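Side-chain contacts in response regulator (Colwellia psychrerythraea, PDB 3EQZ), which probably takes part in two-component signal transduction through a receiver domain of the CheY-like fold: residues R5-D10 / R37-L42; K20-P25 / I110-L115; I50-M55 / I62-H67; N101-F106 / T116-S121. All blocks are in the same frame, centred on the assembly; numbering follows the deposited sequence.

Overall arrangement
All four contacts belong to one receiver domain, a five-stranded parallel sheet with helices on its two faces. Along the chain, interaction 1 closes before interaction 3 opens, and interaction 4 follows later; the segments of interaction 2 alternate with those of interactions 1 and 4 and enclose interaction 3, tying early and late parts of the chain together. Interactions 1 and 3, centres about 9 Å apart, pack helices 36-39 and 60-70 on neighbouring strands, 6-9 and 49-53, on one face. On the other, helices 13-23 and 112-124 meet in interaction 2, and interaction 4, its centre about 10 Å away, lays helix 112-124 on strand 101-107; both touch the second subunit. Interactions 1 and 4 have centres about 18 Å apart.

Interaction 1: residues R5-D10 / R37-L42; sequences RVFIVD and RAFLTL
Val-9 meets Phe-39 in a CH-pi contact. Its CG2 methyl lies 3.7 Å from the centroid of the Phe-39 ring, only 8° off the ring normal, so the methyl sits over the middle of the face. The torsion of Phe-39 prepares this: CG stands anti to the backbone N (chi1 164°), which carries the ring from helix 36-39 to strand 6-9. A beta-branched valine suits the strand, offering a compact methyl to a flat partner.

The remaining contacts across the interface are apolar and less regular. Phe-7 CB lies 3.7 Å from Phe-39 CE1, the two side chains crossing at about a right angle, and Phe-7 CE1 touches Leu-42 CD1 at 3.6 Å. Together they cover part of one face of the parallel sheet of the CheY-like fold, over strand 6-9, while Ile-8, between Phe-7 and Val-9, turns to helix 13-23 on the other face.

Polar bonds shape the partner segment rather than cross the interface. A type I turn from Phe-39 to Leu-42 brings the leucine back to the sheet, and Thr-41 OG1 donates to Ala-38 O at 2.8 Å, the same oxygen that receives Thr-41 N. Outside the two segments, Phe-39 also packs on Ile-50 and Leu-44.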
# COMPACT_ATOMS: atom_id res chain seq x y z
N ARG B 5 -19.17 -19.45 -17.89
CA ARG B 5 -17.83 -19.86 -18.26
C ARG B 5 -16.83 -19.35 -17.20
O ARG B 5 -16.93 -18.19 -16.76
CB ARG B 5 -17.48 -19.35 -19.66
CG ARG B 5 -18.46 -19.81 -20.79
CD ARG B 5 -17.95 -19.41 -22.21
NE ARG B 5 -17.75 -17.96 -22.31
CZ ARG B 5 -17.29 -17.34 -23.41
NH1 ARG B 5 -17.02 -18.05 -24.49
NH2 ARG B 5 -17.12 -16.03 -23.44
N VAL B 6 -15.92 -20.21 -16.77
CA VAL B 6 -14.81 -19.81 -15.90
C VAL B 6 -13.55 -20.01 -16.72
O VAL B 6 -13.41 -21.04 -17.37
CB VAL B 6 -14.76 -20.63 -14.60
CG1 VAL B 6 -13.57 -20.21 -13.73
CG2 VAL B 6 -16.08 -20.49 -13.84
N PHE B 7 -12.67 -19.02 -16.75
CA PHE B 7 -11.38 -19.14 -17.44
C PHE B 7 -10.30 -19.05 -16.40
O PHE B 7 -10.24 -18.04 -15.67
CB PHE B 7 -11.21 -18.00 -18.45
CG PHE B 7 -12.23 -18.05 -19.56
CD1 PHE B 7 -12.02 -18.84 -20.70
CD2 PHE B 7 -13.41 -17.33 -19.48
CE1 PHE B 7 -12.98 -18.93 -21.74
CE2 PHE B 7 -14.39 -17.40 -20.54
CZ PHE B 7 -14.17 -18.21 -21.66
N ILE B 8 -9.48 -20.08 -16.33
CA ILE B 8 -8.35 -20.12 -15.44
C ILE B 8 -7.09 -19.76 -16.23
O ILE B 8 -6.75 -20.46 -17.20
CB ILE B 8 -8.13 -21.52 -14.82
CG1 ILE B 8 -9.34 -21.90 -13.98
CG2 ILE B 8 -6.81 -21.55 -13.96
CD1 ILE B 8 -9.45 -23.38 -13.63
N VAL B 9 -6.40 -18.69 -15.81
CA VAL B 9 -5.21 -18.22 -16.50
C VAL B 9 -3.98 -18.30 -15.55
O VAL B 9 -3.85 -17.54 -14.58
CB VAL B 9 -5.43 -16.81 -17.06
CG1 VAL B 9 -4.30 -16.40 -18.01
CG2 VAL B 9 -6.83 -16.73 -17.72
N ASP B 10 -3.09 -19.24 -15.84
CA ASP B 10 -1.99 -19.54 -14.92
C ASP B 10 -1.05 -20.39 -15.72
O ASP B 10 -1.44 -21.46 -16.20
CB ASP B 10 -2.54 -20.36 -13.76
CG ASP B 10 -1.50 -20.63 -12.66
OD1 ASP B 10 -0.28 -20.31 -12.83
OD2 ASP B 10 -1.93 -21.14 -11.59
N ARG B 37 -1.27 -15.19 -23.56
CA ARG B 37 -1.57 -14.49 -24.81
C ARG B 37 -2.64 -15.16 -25.63
O ARG B 37 -3.31 -14.54 -26.41
CB ARG B 37 -0.35 -14.35 -25.67
CG ARG B 37 -0.77 -13.71 -26.96
CD ARG B 37 0.40 -13.38 -27.81
NE ARG B 37 -0.12 -12.67 -28.98
CZ ARG B 37 -1.37 -12.25 -29.10
NH1 ARG B 37 -2.26 -12.44 -28.11
NH2 ARG B 37 -1.73 -11.62 -30.22
N ALA B 38 -2.80 -16.46 -25.47
CA ALA B 38 -3.86 -17.13 -26.19
C ALA B 38 -5.18 -16.74 -25.55
O ALA B 38 -6.21 -16.55 -26.23
CB ALA B 38 -3.66 -18.67 -26.12
N PHE B 39 -5.16 -16.65 -24.22
CA PHE B 39 -6.37 -16.24 -23.52
C PHE B 39 -6.80 -14.86 -23.98
O PHE B 39 -7.99 -14.58 -24.10
CB PHE B 39 -6.16 -16.25 -22.02
CG PHE B 39 -7.22 -15.49 -21.26
CD1 PHE B 39 -8.47 -16.06 -21.04
CD2 PHE B 39 -6.96 -14.24 -20.74
CE1 PHE B 39 -9.46 -15.37 -20.34
CE2 PHE B 39 -7.91 -13.55 -20.05
CZ PHE B 39 -9.17 -14.12 -19.84
N LEU B 40 -5.84 -14.01 -24.28
CA LEU B 40 -6.14 -12.61 -24.63
C LEU B 40 -6.79 -12.42 -26.00
O LEU B 40 -7.18 -11.32 -26.35
CB LEU B 40 -4.89 -11.75 -24.51
CG LEU B 40 -4.41 -11.50 -23.07
CD1 LEU B 40 -3.21 -10.57 -23.01
CD2 LEU B 40 -5.57 -10.95 -22.23
N THR B 41 -6.93 -13.49 -26.77
CA THR B 41 -7.57 -13.37 -28.08
C THR B 41 -9.07 -13.47 -27.88
O THR B 41 -9.85 -13.08 -28.77
CB THR B 41 -7.11 -14.49 -29.07
OG1 THR B 41 -7.47 -15.78 -28.55
CG2 THR B 41 -5.58 -14.45 -29.29
N LEU B 42 -9.48 -13.97 -26.71
CA LEU B 42 -10.91 -14.20 -26.43
C LEU B 42 -11.63 -12.91 -26.11
O LEU B 42 -11.05 -11.99 -25.54
CB LEU B 42 -11.09 -15.15 -25.25
CG LEU B 42 -10.57 -16.57 -25.43
CD1 LEU B 42 -10.83 -17.36 -24.19
CD2 LEU B 42 -11.27 -17.17 -26.64

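Interaction 2: residues K20-P25 / I110-L115; sequences KTIVEP and INTEVL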
# COMPACT_ATOMS: atom_id res chain seq x y z
N LYS B 20 -8.34 -25.87 -11.45
CA LYS B 20 -9.32 -26.58 -12.27
C LYS B 20 -10.10 -27.69 -11.52
O LYS B 20 -11.28 -27.86 -11.73
CB LYS B 20 -8.68 -27.18 -13.54
CG LYS B 20 -9.78 -27.72 -14.47
CD LYS B 20 -9.25 -28.06 -15.88
CE LYS B 20 -10.42 -28.14 -16.82
NZ LYS B 20 -10.03 -28.68 -18.17
N THR B 21 -9.42 -28.45 -10.68
CA THR B 21 -10.14 -29.49 -9.96
C THR B 21 -11.09 -28.91 -8.91
O THR B 21 -12.11 -29.51 -8.60
CB THR B 21 -9.18 -30.53 -9.34
OG1 THR B 21 -8.35 -29.89 -8.35
CG2 THR B 21 -8.29 -31.18 -10.41
N ILE B 22 -10.79 -27.72 -8.39
CA ILE B 22 -11.68 -27.09 -7.44
C ILE B 22 -12.89 -26.46 -8.13
O ILE B 22 -13.98 -26.48 -7.60
CB ILE B 22 -10.91 -26.01 -6.59
CG1 ILE B 22 -10.02 -26.69 -5.57
CG2 ILE B 22 -11.89 -25.08 -5.84
CD1 ILE B 22 -8.82 -25.88 -5.20
N VAL B 23 -12.71 -25.92 -9.33
CA VAL B 23 -13.80 -25.23 -10.01
C VAL B 23 -14.76 -26.19 -10.71
O VAL B 23 -15.97 -25.92 -10.82
CB VAL B 23 -13.25 -24.22 -11.09
CG1 VAL B 23 -14.40 -23.69 -11.95
CG2 VAL B 23 -12.42 -23.06 -10.45
N GLU B 24 -14.24 -27.27 -11.25
CA GLU B 24 -15.07 -28.01 -12.17
C GLU B 24 -16.33 -28.63 -11.52
O GLU B 24 -17.38 -28.67 -12.13
CB GLU B 24 -14.26 -29.09 -12.88
CG GLU B 24 -14.94 -29.62 -14.13
CD GLU B 24 -13.97 -30.36 -15.07
OE1 GLU B 24 -12.85 -30.71 -14.62
OE2 GLU B 24 -14.31 -30.57 -16.26
N PRO B 25 -16.22 -29.13 -10.27
CA PRO B 25 -17.47 -29.67 -9.69
C PRO B 25 -18.53 -28.61 -9.51
O PRO B 25 -19.71 -28.93 -9.35
CB PRO B 25 -17.02 -30.20 -8.31
CG PRO B 25 -15.60 -30.65 -8.54
CD PRO B 25 -15.05 -29.50 -9.47
N ILE B 110 -3.00 -21.64 -1.93
CA ILE B 110 -4.41 -21.43 -1.90
C ILE B 110 -5.08 -22.20 -0.76
O ILE B 110 -4.75 -23.35 -0.53
CB ILE B 110 -4.95 -21.89 -3.29
CG1 ILE B 110 -6.13 -21.05 -3.71
CG2 ILE B 110 -5.20 -23.35 -3.30
CD1 ILE B 110 -5.68 -20.01 -4.70
N ASN B 111 -6.01 -21.56 -0.05
CA ASN B 111 -6.86 -22.27 0.90
C ASN B 111 -8.04 -22.84 0.11
O ASN B 111 -8.94 -22.12 -0.31
CB ASN B 111 -7.32 -21.37 2.07
CG ASN B 111 -8.16 -22.12 3.08
OD1 ASN B 111 -9.04 -22.86 2.71
ND2 ASN B 111 -7.87 -21.94 4.35
N THR B 112 -8.01 -24.13 -0.15
CA THR B 112 -8.98 -24.70 -1.08
C THR B 112 -10.37 -24.71 -0.46
O THR B 112 -11.38 -24.58 -1.15
CB THR B 112 -8.59 -26.14 -1.49
OG1 THR B 112 -8.53 -26.91 -0.29
CG2 THR B 112 -7.19 -26.18 -2.13
N GLU B 113 -10.43 -24.84 0.87
CA GLU B 113 -11.72 -24.73 1.57
C GLU B 113 -12.37 -23.37 1.28
O GLU B 113 -13.55 -23.32 0.90
CB GLU B 113 -11.56 -24.96 3.10
CG GLU B 113 -12.85 -24.92 3.93
CD GLU B 113 -12.63 -25.08 5.47
OE1 GLU B 113 -11.49 -24.98 5.97
OE2 GLU B 113 -13.63 -25.31 6.18
N VAL B 114 -11.63 -22.28 1.51
CA VAL B 114 -12.21 -20.93 1.28
C VAL B 114 -12.61 -20.74 -0.19
O VAL B 114 -13.67 -20.19 -0.48
CB VAL B 114 -11.24 -19.76 1.70
CG1 VAL B 114 -11.76 -18.42 1.22
CG2 VAL B 114 -11.06 -19.72 3.19
N LEU B 115 -11.79 -21.22 -1.12
CA LEU B 115 -12.09 -21.05 -2.55
C LEU B 115 -13.36 -21.84 -2.95
O LEU B 115 -14.21 -21.38 -3.68
CB LEU B 115 -10.88 -21.48 -3.40
CG LEU B 115 -11.12 -21.33 -4.92
CD1 LEU B 115 -11.55 -19.93 -5.37
CD2 LEU B 115 -9.86 -21.73 -5.72
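Ile-22 reaches from helix 13-23 with both of its branches, each finding a different partner at the start of helix 112-124. The side chains of Ile-22 and Thr-112 cross at about a right angle, and CD1, the end of the longer branch, presses on Thr-112 CG2 at 3.5 Å, closer than ordinary van der Waals contact, with Thr-112 CB 3.7 Å from the same CD1. Threonine suits this place because, with OG1 between the backbone N and the carbonyl carbon (chi1 59°), its methyl is the branch left facing the isoleucine. The shorter branch of Ile-22, CG2, passes obliquely against Leu-115, 3.9 Å from CD2. Leu-115 follows Thr-112 by three residues, a little under one turn, so both present themselves on the same flank of their helix.

Asn-111 holds the N-cap position of that helix. Its OD1 accepts from Val-114 N at 2.9 Å in a nearly straight bond (167°), although the donor stands above the amide plane. On a different flank, Glu-113 and Val-114 pack on Ser-121 of the second subunit. The apolar seam thus joins the first and last helices of the domain, which lie side by side on one face of the sheet in the CheY-like receiver fold.

Interaction 3: residues I50-M55 / I62-H67; sequences IILDLM and IEVIRH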
# COMPACT_ATOMS: atom_id res chain seq x y z
N ILE B 50 -13.11 -14.82 -14.52
CA ILE B 50 -11.71 -15.06 -14.87
C ILE B 50 -10.94 -15.24 -13.57
O ILE B 50 -11.01 -14.38 -12.68
CB ILE B 50 -11.10 -13.86 -15.61
CG1 ILE B 50 -11.93 -13.55 -16.87
CG2 ILE B 50 -9.60 -14.08 -15.88
CD1 ILE B 50 -11.61 -12.15 -17.44
N ILE B 51 -10.24 -16.36 -13.43
CA ILE B 51 -9.34 -16.54 -12.30
C ILE B 51 -7.95 -16.35 -12.83
O ILE B 51 -7.48 -17.11 -13.67
CB ILE B 51 -9.52 -17.91 -11.62
CG1 ILE B 51 -10.99 -18.11 -11.18
CG2 ILE B 51 -8.51 -18.12 -10.48
CD1 ILE B 51 -11.27 -19.55 -10.61
N LEU B 52 -7.29 -15.29 -12.35
CA LEU B 52 -6.02 -14.85 -12.92
C LEU B 52 -4.88 -14.98 -11.90
O LEU B 52 -4.92 -14.32 -10.84
CB LEU B 52 -6.12 -13.40 -13.42
CG LEU B 52 -4.80 -12.76 -13.98
CD1 LEU B 52 -4.19 -13.56 -15.18
CD2 LEU B 52 -4.97 -11.26 -14.39
N ASP B 53 -3.90 -15.85 -12.19
CA ASP B 53 -2.70 -15.89 -11.35
C ASP B 53 -1.81 -14.76 -11.82
O ASP B 53 -1.66 -14.59 -13.00
CB ASP B 53 -1.95 -17.25 -11.41
CG ASP B 53 -0.78 -17.33 -10.37
OD1 ASP B 53 -0.93 -18.00 -9.31
OD2 ASP B 53 0.27 -16.68 -10.58
N LEU B 54 -1.24 -13.99 -10.89
CA LEU B 54 -0.43 -12.84 -11.27
C LEU B 54 0.88 -13.28 -11.89
O LEU B 54 1.53 -12.52 -12.57
CB LEU B 54 -0.12 -11.94 -10.07
CG LEU B 54 -1.27 -11.17 -9.44
CD1 LEU B 54 -0.70 -10.29 -8.32
CD2 LEU B 54 -2.06 -10.34 -10.45
N MET B 55 1.28 -14.52 -11.61
CA MET B 55 2.45 -15.10 -12.26
C MET B 55 3.72 -14.32 -11.88
O MET B 55 4.64 -14.16 -12.71
CB MET B 55 2.22 -15.15 -13.78
CG MET B 55 1.23 -16.31 -14.23
SD MET B 55 0.72 -16.35 -15.98
CE MET B 55 -0.66 -15.17 -16.10
N ILE B 62 0.12 -8.82 -14.91
CA ILE B 62 -0.10 -7.40 -15.17
C ILE B 62 -0.51 -7.11 -16.60
O ILE B 62 -1.36 -6.26 -16.85
CB ILE B 62 1.15 -6.57 -14.80
CG1 ILE B 62 1.56 -6.95 -13.38
CG2 ILE B 62 0.80 -5.09 -14.82
CD1 ILE B 62 0.37 -6.98 -12.41
N GLU B 63 0.09 -7.79 -17.57
CA GLU B 63 -0.33 -7.60 -18.98
C GLU B 63 -1.77 -8.03 -19.27
O GLU B 63 -2.48 -7.44 -20.08
CB GLU B 63 0.61 -8.38 -19.93
CG GLU B 63 0.31 -8.12 -21.45
CD GLU B 63 0.04 -6.61 -21.77
OE1 GLU B 63 0.56 -5.75 -21.03
OE2 GLU B 63 -0.70 -6.27 -22.73
N VAL B 64 -2.23 -9.10 -18.62
CA VAL B 64 -3.62 -9.50 -18.82
C VAL B 64 -4.55 -8.42 -18.25
O VAL B 64 -5.54 -8.05 -18.86
CB VAL B 64 -3.85 -10.88 -18.15
CG1 VAL B 64 -5.32 -11.23 -18.01
CG2 VAL B 64 -3.06 -11.99 -18.93
N ILE B 65 -4.21 -7.88 -17.06
CA ILE B 65 -4.99 -6.79 -16.46
C ILE B 65 -5.04 -5.57 -17.35
O ILE B 65 -6.12 -5.04 -17.64
CB ILE B 65 -4.43 -6.42 -15.06
CG1 ILE B 65 -4.77 -7.54 -14.07
CG2 ILE B 65 -4.98 -5.07 -14.58
CD1 ILE B 65 -4.03 -7.40 -12.73
N ARG B 66 -3.86 -5.12 -17.81
CA ARG B 66 -3.77 -4.05 -18.81
C ARG B 66 -4.64 -4.33 -20.05
O ARG B 66 -5.42 -3.51 -20.47
CB ARG B 66 -2.31 -3.82 -19.26
CG ARG B 66 -2.15 -2.42 -19.90
CD ARG B 66 -1.13 -2.31 -21.04
NE ARG B 66 -1.26 -3.38 -22.00
CZ ARG B 66 -2.09 -3.38 -23.04
NH1 ARG B 66 -2.89 -2.34 -23.27
NH2 ARG B 66 -2.14 -4.46 -23.83
N HIS B 67 -4.49 -5.51 -20.65
CA HIS B 67 -5.32 -5.81 -21.83
C HIS B 67 -6.82 -5.77 -21.51
O HIS B 67 -7.61 -5.15 -22.21
CB HIS B 67 -4.93 -7.19 -22.39
CG HIS B 67 -5.75 -7.60 -23.58
ND1 HIS B 67 -5.33 -7.38 -24.89
CD2 HIS B 67 -6.96 -8.20 -23.67
CE1 HIS B 67 -6.25 -7.83 -25.72
NE2 HIS B 67 -7.26 -8.33 -25.01
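Leu-52 holds CG anti to its amide nitrogen (chi1 176°), which carries the side chain toward Val-64. Val-64 answers with its CG1 branch, likewise anti to N (chi1 166°), and the two side chains reach toward each other tip to tip. The leucine fork receives the valine methyl: Val-64 CG1 lies 3.6 Å from Leu-52 CD2 and 3.8 Å from Leu-52 CD1. The same CD2 also touches Ile-65 CG1 at 3.7 Å, here in an oblique crossing, so one methyl fits between two successive helix residues. Further along, Ile-65 CD1 comes within 4.2 Å of Leu-54 CD2, a looser contact. Forked leucine and beta-branched valine and isoleucine fill this buried interface without polar atoms that would need partners.

Polar groups lie to the sides. At the end of the strand Asp-53 OD2 accepts from the backbone N of Met-55 at 2.6 Å, on the anti side of the carboxylate, an Asx turn just where the strand gives way to the loop, while OD1 forms a salt bridge with Lys-108. On the outer side of the helix Arg-66 grips Glu-63 side-on, NE to OE1 and NH2 to OE2, both within the guanidinium plane. Near this pair, Ile-62 packs on Ile-62 of the third subunit. Strand 49-53 and helix 60-70, with strand 76-81 to follow, make a beta-alpha-beta crossover of the receiver domain.

Interaction 4: residues N101-F106 / T116-S121; sequences NVINTF and TCFLTS
Asn-104 and Phe-118 approach from opposite directions and form the close part of this contact. The amide nitrogen ND2 of Asn-104 sits 3.5 Å above the ring plane of Phe-118, over its centre, with amide and ring planes 67° apart. An asparagine probably suits this position, since an amide N-H can lie against the electron-rich face of an aromatic ring, and its CB adds a CH-pi contact over the face, 4.2 Å from the centroid of the Phe-118 ring. The placement depends on Phe-118, whose CG is anti to the backbone N (chi1 178°) so that the ring leaves the helix for the strand. Phe-106 lies obliquely against it: its CZ is 3.9 Å from Phe-118 CD2, which meets the Phe-106 ring at the edge.

Strand 101-107 is the last of the parallel sheet in the CheY-like fold, and helix 112-124 folds back along it, their short segments running nearly antiparallel (158°) with axes 11.2 Å apart. The backbone at Ile-103 departs from regular strand geometry, and Ile-103 and Asn-104, though consecutive, both point to the helix.

Fewer atoms meet toward Ile-103: a single methyl, CD1, touches the edge of Phe-118, 3.9 Å from CZ, where Asn-104 lays both ND2 and CB over the face. Farther round the helix, on partly exposed ground, hydroxyls turn back on the backbone: Thr-120 OG1 donates to Thr-116 O at 2.7 Å, and Ser-121 OG to Phe-118 O at 3.0 Å. At the subunit boundary Cys-117 packs on Cys-117 of the second subunit, while Val-114 of that subunit touches both Asn-104 and Phe-118.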
# COMPACT_ATOMS: atom_id res chain seq x y z
N ASN B 101 -13.97 -5.30 -12.75
CA ASN B 101 -14.76 -5.85 -11.64
C ASN B 101 -14.06 -7.03 -10.88
O ASN B 101 -14.33 -8.21 -11.13
CB ASN B 101 -16.17 -6.25 -12.13
CG ASN B 101 -17.08 -6.83 -11.01
OD1 ASN B 101 -18.01 -7.66 -11.26
ND2 ASN B 101 -16.84 -6.40 -9.78
N VAL B 102 -13.14 -6.67 -9.97
CA VAL B 102 -12.45 -7.64 -9.14
C VAL B 102 -13.38 -8.06 -8.01
O VAL B 102 -13.79 -7.22 -7.20
CB VAL B 102 -11.17 -7.07 -8.53
CG1 VAL B 102 -10.43 -8.13 -7.69
CG2 VAL B 102 -10.26 -6.49 -9.62
N ILE B 103 -13.77 -9.32 -7.98
CA ILE B 103 -14.76 -9.81 -7.01
C ILE B 103 -14.12 -10.52 -5.79
O ILE B 103 -14.76 -10.68 -4.77
CB ILE B 103 -15.75 -10.74 -7.67
CG1 ILE B 103 -15.00 -11.92 -8.30
CG2 ILE B 103 -16.64 -9.95 -8.68
CD1 ILE B 103 -15.94 -13.05 -8.62
N ASN B 104 -12.83 -10.84 -5.88
CA ASN B 104 -12.14 -11.42 -4.76
C ASN B 104 -10.71 -11.64 -5.15
O ASN B 104 -10.40 -11.58 -6.35
CB ASN B 104 -12.79 -12.77 -4.38
CG ASN B 104 -12.55 -13.13 -2.90
OD1 ASN B 104 -11.96 -12.37 -2.16
ND2 ASN B 104 -13.03 -14.28 -2.50
N THR B 105 -9.85 -11.83 -4.14
CA THR B 105 -8.47 -12.24 -4.30
C THR B 105 -8.12 -13.37 -3.31
O THR B 105 -8.77 -13.52 -2.29
CB THR B 105 -7.46 -11.05 -4.07
OG1 THR B 105 -7.43 -10.69 -2.69
CG2 THR B 105 -7.84 -9.82 -4.93
N PHE B 106 -7.12 -14.15 -3.66
CA PHE B 106 -6.68 -15.27 -2.85
C PHE B 106 -5.19 -15.33 -2.82
O PHE B 106 -4.57 -15.33 -3.86
CB PHE B 106 -7.17 -16.61 -3.44
CG PHE B 106 -8.66 -16.77 -3.39
CD1 PHE B 106 -9.27 -17.46 -2.32
CD2 PHE B 106 -9.46 -16.19 -4.37
CE1 PHE B 106 -10.69 -17.61 -2.26
CE2 PHE B 106 -10.89 -16.32 -4.31
CZ PHE B 106 -11.49 -17.02 -3.25
N THR B 116 -13.47 -23.05 -2.45
CA THR B 116 -14.65 -23.90 -2.74
C THR B 116 -15.92 -23.25 -2.20
O THR B 116 -16.95 -23.14 -2.89
CB THR B 116 -14.46 -25.28 -2.09
OG1 THR B 116 -13.31 -25.90 -2.68
CG2 THR B 116 -15.70 -26.18 -2.37
N CYS B 117 -15.81 -22.78 -0.97
CA CYS B 117 -16.89 -22.06 -0.32
C CYS B 117 -17.32 -20.77 -1.10
O CYS B 117 -18.51 -20.57 -1.43
CB CYS B 117 -16.47 -21.75 1.11
SG CYS B 117 -17.79 -21.07 2.08
N PHE B 118 -16.33 -19.95 -1.48
CA PHE B 118 -16.62 -18.77 -2.30
C PHE B 118 -17.28 -19.08 -3.66
O PHE B 118 -18.27 -18.45 -4.06
CB PHE B 118 -15.36 -17.91 -2.50
CG PHE B 118 -15.62 -16.70 -3.37
CD1 PHE B 118 -16.43 -15.67 -2.92
CD2 PHE B 118 -15.08 -16.62 -4.64
CE1 PHE B 118 -16.70 -14.56 -3.74
CE2 PHE B 118 -15.34 -15.53 -5.46
CZ PHE B 118 -16.13 -14.49 -5.00
N LEU B 119 -16.71 -20.01 -4.42
CA LEU B 119 -17.30 -20.33 -5.72
C LEU B 119 -18.71 -20.93 -5.55
O LEU B 119 -19.60 -20.70 -6.35
CB LEU B 119 -16.42 -21.29 -6.48
CG LEU B 119 -15.02 -20.75 -6.91
CD1 LEU B 119 -14.19 -21.84 -7.53
CD2 LEU B 119 -15.19 -19.60 -7.88
N THR B 120 -18.92 -21.73 -4.51
CA THR B 120 -20.26 -22.18 -4.20
C THR B 120 -21.23 -21.01 -4.00
O THR B 120 -22.27 -20.96 -4.67
CB THR B 120 -20.25 -23.16 -3.02
OG1 THR B 120 -19.40 -24.26 -3.36
CG2 THR B 120 -21.68 -23.70 -2.66
N SER B 121 -20.91 -20.04 -3.14
CA SER B 121 -21.86 -18.92 -3.01
C SER B 121 -22.01 -18.14 -4.34
O SER B 121 -23.10 -17.64 -4.67
CB SER B 121 -21.47 -17.95 -1.89
OG SER B 121 -20.26 -17.27 -2.22